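Local coordinates for putative cell adhesion protein (Bacteroides thetaiotaomicron, PDB 4DGU) that probably serves as a fimbrillin-like pilus component in cell adhesion and binds zinc ions, at residues Lys126-Val130 / Asn162-Glu166; Ala66-Ile70 / Ala114-Ser118. All blocks are in the same frame, centred on the assembly; numbering follows the deposited sequence. Where two conformers were deposited one is given.

Contact 1 (Lys126-Val130 / Asn162-Glu166)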
loop_
_atom_site.group_PDB
_atom_site.type_symbol
_atom_site.label_atom_id
_atom_site.label_comp_id
_atom_site.label_asym_id
_atom_site.label_seq_id
_atom_site.Cartn_x
_atom_site.Cartn_y
_atom_site.Cartn_z
ATOM N N LYS A 126 -17.763 18.977 -0.198
ATOM C CA LYS A 126 -16.711 18.128 0.315
ATOM C C LYS A 126 -17.001 17.899 1.817
ATOM O O LYS A 126 -17.436 18.851 2.471
ATOM C CB LYS A 126 -15.336 18.819 0.159
ATOM C CG LYS A 126 -14.857 19.068 -1.254
ATOM C CD LYS A 126 -13.537 19.823 -1.255
ATOM C CE LYS A 126 -12.987 20.081 -2.646
ATOM N NZ LYS A 126 -11.827 21.020 -2.575
ATOM N N ARG A 127 -16.759 16.684 2.373
ATOM C CA ARG A 127 -16.842 16.452 3.824
ATOM C C ARG A 127 -15.417 16.702 4.341
ATOM O O ARG A 127 -14.485 16.037 3.866
ATOM C CB ARG A 127 -17.378 15.054 4.182
ATOM C CG ARG A 127 -17.549 14.812 5.692
ATOM C CD ARG A 127 -18.370 13.576 6.003
ATOM N NE ARG A 127 -19.805 13.793 5.794
ATOM C CZ ARG A 127 -20.519 13.325 4.765
ATOM N NH1 ARG A 127 -19.953 12.561 3.849
ATOM N NH2 ARG A 127 -21.814 13.598 4.669
HETATM N N MSE A 128 -15.238 17.722 5.219
HETATM C CA MSE A 128 -13.926 18.171 5.732
HETATM C C MSE A 128 -13.493 17.393 6.971
HETATM O O MSE A 128 -12.297 17.360 7.290
HETATM C CB MSE A 128 -13.911 19.685 6.013
HETATM C CG MSE A 128 -14.549 20.541 4.904
HETATM SE SE MSE A 128 -13.908 20.122 3.111
HETATM C CE MSE A 128 -11.984 20.649 3.258
ATOM N N THR A 129 -14.473 16.771 7.661
ATOM C CA THR A 129 -14.271 15.875 8.800
ATOM C C THR A 129 -14.252 14.420 8.267
ATOM O O THR A 129 -14.514 14.194 7.073
ATOM C CB THR A 129 -15.331 16.102 9.866
ATOM O OG1 THR A 129 -16.601 16.085 9.213
ATOM C CG2 THR A 129 -15.135 17.423 10.632
ATOM N N VAL A 130 -13.938 13.437 9.145
ATOM C CA VAL A 130 -13.782 12.034 8.761
ATOM C C VAL A 130 -14.839 11.162 9.481
ATOM O O VAL A 130 -14.714 10.974 10.687
ATOM C CB VAL A 130 -12.310 11.533 9.029
ATOM C CG1 VAL A 130 -12.111 10.067 8.635
ATOM C CG2 VAL A 130 -11.274 12.425 8.323
ATOM N N ASN A 162 -11.462 27.836 2.402
ATOM C CA ASN A 162 -11.396 26.584 1.641
ATOM C C ASN A 162 -11.940 25.348 2.423
ATOM O O ASN A 162 -11.912 24.240 1.884
ATOM C CB ASN A 162 -9.980 26.305 1.102
ATOM C CG ASN A 162 -8.910 26.001 2.123
ATOM O OD1 ASN A 162 -9.149 25.421 3.180
ATOM N ND2 ASN A 162 -7.679 26.296 1.774
ATOM N N GLY A 163 -12.407 25.552 3.659
ATOM C CA GLY A 163 -12.983 24.498 4.493
ATOM C C GLY A 163 -12.032 23.537 5.190
ATOM O O GLY A 163 -12.471 22.801 6.071
ATOM N N THR A 164 -10.736 23.530 4.822
ATOM C CA THR A 164 -9.695 22.620 5.335
ATOM C C THR A 164 -9.494 22.710 6.864
ATOM O O THR A 164 -9.345 23.784 7.425
ATOM C CB THR A 164 -8.390 22.845 4.567
ATOM O OG1 THR A 164 -8.614 22.455 3.222
ATOM C CG2 THR A 164 -7.248 22.005 5.076
ATOM N N ILE A 165 -9.469 21.535 7.511
ATOM C CA ILE A 165 -9.262 21.387 8.948
ATOM C C ILE A 165 -7.871 20.813 9.175
ATOM O O ILE A 165 -7.482 19.832 8.546
ATOM C CB ILE A 165 -10.366 20.528 9.636
ATOM C CG1 ILE A 165 -11.769 21.116 9.354
ATOM C CG2 ILE A 165 -10.108 20.415 11.155
ATOM C CD1 ILE A 165 -12.929 20.168 9.625
ATOM N N GLU A 166 -7.125 21.451 10.067
ATOM C CA GLU A 166 -5.781 21.015 10.450
ATOM C C GLU A 166 -5.790 20.885 11.960
ATOM O O GLU A 166 -6.201 21.809 12.658
ATOM C CB GLU A 166 -4.683 21.976 9.912
ATOM C CG GLU A 166 -3.275 21.853 10.513
ATOM C CD GLU A 166 -2.493 20.550 10.422
ATOM O OE1 GLU A 166 -2.510 19.902 9.350
ATOM O OE2 GLU A 166 -1.807 20.214 11.414
HETATM O O HOH W 1 -10.411 18.947 6.157
#
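M128, a selenomethionine, meets G163 and T164 because its CG stands anti to its own carbonyl carbon (chi1 -45°) and its chain then bends at both later torsions. The folded chain lies against the 163-164 peptide. CG touches the carbonyl oxygen of G163, with M128 CG to G163 O at 3.3 Å. The methyl end reaches the next amide, with M128 CE 3.5 Å from T164 N.

With CG1 anti to the carbonyl carbon and the chain extended at chi2 (163°), I165 CD1 reaches both M128 and T129. I165 CD1 is 3.7 Å from the methyl T129 CG2. It also packs against CB and the carbonyl oxygen of M128. The hydroxyl of T129 has other partners, N188 and the backbone N of H107. H107 binds zinc in a crystal structure of this protein, and the T129 side chain is about 6 Å from a bound zinc ion.

No direct hydrogen bond joins the two segments. One water bridges them instead. The water donates to M128 O, 2.7 Å from its oxygen. The same water oxygen accepts from I165 N at 3.1 Å.

On the 162-166 side an Asx turn shapes the backbone. The side-chain oxygen N162 OD1 takes the amide T164 N at 3.0 Å, in the carbonyl plane. G163, at the middle of this turn, has a positive phi of 78°. A CB there would probably sit tight against M128 CG. The amide of Q158 donates to G163 O.

The contact thus sets a short break in strand 120-135 against the start of strand 165-167, which belongs to another sheet. Across it, apolar groups meet the flank of a peptide, and the bridging water satisfies one carbonyl and one amide that do not pair directly.

Contact 2 (Ala66-Ile70 / Ala114-Ser118)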
loop_
_atom_site.group_PDB
_atom_site.type_symbol
_atom_site.label_atom_id
_atom_site.label_comp_id
_atom_site.label_asym_id
_atom_site.label_seq_id
_atom_site.Cartn_x
_atom_site.Cartn_y
_atom_site.Cartn_z
ATOM N N ALA A 66 -31.079 36.600 -4.499
ATOM C CA ALA A 66 -31.062 37.629 -5.537
ATOM C C ALA A 66 -29.719 37.584 -6.289
ATOM O O ALA A 66 -28.674 37.392 -5.663
ATOM C CB ALA A 66 -31.264 38.986 -4.891
ATOM N N TRP A 67 -29.735 37.774 -7.612
ATOM C CA TRP A 67 -28.493 37.727 -8.381
ATOM C C TRP A 67 -27.632 39.027 -8.230
ATOM O O TRP A 67 -26.614 39.153 -8.917
ATOM C CB TRP A 67 -28.752 37.375 -9.866
ATOM C CG TRP A 67 -28.649 35.901 -10.177
ATOM C CD1 TRP A 67 -29.652 35.079 -10.614
ATOM C CD2 TRP A 67 -27.473 35.075 -10.073
ATOM N NE1 TRP A 67 -29.171 33.800 -10.806
ATOM C CE2 TRP A 67 -27.835 33.773 -10.491
ATOM C CE3 TRP A 67 -26.145 35.314 -9.681
ATOM C CZ2 TRP A 67 -26.923 32.712 -10.499
ATOM C CZ3 TRP A 67 -25.247 34.265 -9.682
ATOM C CH2 TRP A 67 -25.639 32.977 -10.070
ATOM N N ASN A 68 -27.978 39.920 -7.283
ATOM C CA ASN A 68 -27.194 41.124 -6.999
ATOM C C ASN A 68 -26.112 40.801 -5.988
ATOM O O ASN A 68 -25.010 41.336 -6.095
ATOM C CB ASN A 68 -28.035 42.318 -6.524
ATOM C CG ASN A 68 -29.320 41.978 -5.860
ATOM O OD1 ASN A 68 -30.339 41.781 -6.521
ATOM N ND2 ASN A 68 -29.298 41.922 -4.539
ATOM N N GLU A 69 -26.429 39.916 -5.021
ATOM C CA GLU A 69 -25.512 39.433 -3.986
ATOM C C GLU A 69 -24.454 38.541 -4.629
ATOM O O GLU A 69 -24.539 37.310 -4.521
ATOM C CB GLU A 69 -26.282 38.646 -2.896
ATOM C CG GLU A 69 -27.391 39.413 -2.179
ATOM C CD GLU A 69 -28.316 38.531 -1.356
ATOM O OE1 GLU A 69 -27.818 37.795 -0.470
ATOM O OE2 GLU A 69 -29.543 38.572 -1.604
ATOM N N ILE A 70 -23.491 39.152 -5.362
ATOM C CA ILE A 70 -22.416 38.431 -6.075
ATOM C C ILE A 70 -21.074 39.173 -5.965
ATOM O O ILE A 70 -20.106 38.784 -6.619
ATOM C CB ILE A 70 -22.760 38.156 -7.578
ATOM C CG1 ILE A 70 -23.024 39.465 -8.379
ATOM C CG2 ILE A 70 -23.881 37.130 -7.720
ATOM C CD1 ILE A 70 -22.955 39.319 -9.814
ATOM N N ALA A 114 -21.141 29.584 -11.169
ATOM C CA ALA A 114 -22.365 29.815 -11.911
ATOM C C ALA A 114 -22.327 31.139 -12.651
ATOM O O ALA A 114 -21.583 32.043 -12.290
ATOM C CB ALA A 114 -23.560 29.794 -10.956
ATOM N N ALA A 115 -23.143 31.252 -13.684
ATOM C CA ALA A 115 -23.270 32.459 -14.457
ATOM C C ALA A 115 -24.466 33.228 -13.947
ATOM O O ALA A 115 -25.527 32.628 -13.794
ATOM C CB ALA A 115 -23.442 32.127 -15.935
ATOM N N PRO A 116 -24.344 34.542 -13.653
ATOM C CA PRO A 116 -25.522 35.299 -13.193
ATOM C C PRO A 116 -26.695 35.125 -14.146
ATOM O O PRO A 116 -26.498 35.099 -15.357
ATOM C CB PRO A 116 -25.021 36.744 -13.158
ATOM C CG PRO A 116 -23.559 36.608 -12.950
ATOM C CD PRO A 116 -23.152 35.405 -13.730
ATOM N N GLY A 117 -27.886 34.936 -13.589
ATOM C CA GLY A 117 -29.092 34.700 -14.380
ATOM C C GLY A 117 -29.529 33.245 -14.412
ATOM O O GLY A 117 -30.651 32.966 -14.813
ATOM N N SER A 118 -28.652 32.307 -14.002
ATOM C CA SER A 118 -28.952 30.869 -13.896
ATOM C C SER A 118 -30.039 30.646 -12.861
ATOM O O SER A 118 -29.972 31.245 -11.781
ATOM C CB SER A 118 -27.711 30.085 -13.490
ATOM O OG SER A 118 -26.672 30.271 -14.433
#
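W67 is the centre of this contact, and A115, P116, G117 and S118 form a type II beta turn against its indole. There is one hydrogen bond across the segments. W67 NE1 donates to the backbone oxygen S118 O at 2.8 Å, with an N-H...O angle of 155°. The acceptor lies almost in the indole plane, while the donor is tilted from the carbonyl plane of S118.

CH-pi contacts act over one face of the indole. P116 CA sits 3.5 Å from the centroid of the six-membered ring of W67, nearly on the ring normal. G117 CA lies over the five-membered ring, 4.0 Å from its centroid.

Apolar contacts complete the set. A114 CB meets the ring edge, 3.9 Å from W67 CH2. P116 CG touches I70 CD1 at 4.2 Å. V77 lies beside W67, I70 and P116, and the ring of F14 also meets W67.

Within the turn, A115 O accepts from both S118 N and S118 OG. The hydroxyl stands anti to its own carbonyl carbon, beside that N (chi1 -59°), which lets it reach the same oxygen. The S118 OG to A115 O bond is 2.7 Å long and uses a lone pair in the carbonyl plane. A leucine in place of W67 would probably leave S118 O without its indole donor and open a gap under P116 and G117.

The turn has proline and glycine at its two central positions, a classic type II pair. It links strands 108-114 and 120-135 as a beta hairpin, and the tryptophan joins this hairpin to the loop after strand 65-66.

Overall arrangement
Both segments of contact 2 precede those of contact 1 along the chain. Their centres are 26 Å apart, their nearest atoms about 15 Å. Strand 120-135 connects them: it starts just after the turn of contact 2 and carries residues 126-130 of contact 1. Contact 2 is at the surface, its centre about 29 Å from the centre of the chain, and joins two loops at one end of the strands of the mixed sheet. Contact 1 is buried near the chain centre and brings that sheet against the antiparallel sheet of strand 165-167. One contact thus ties loops at an end of the protein, and the other joins two sheets in its middle.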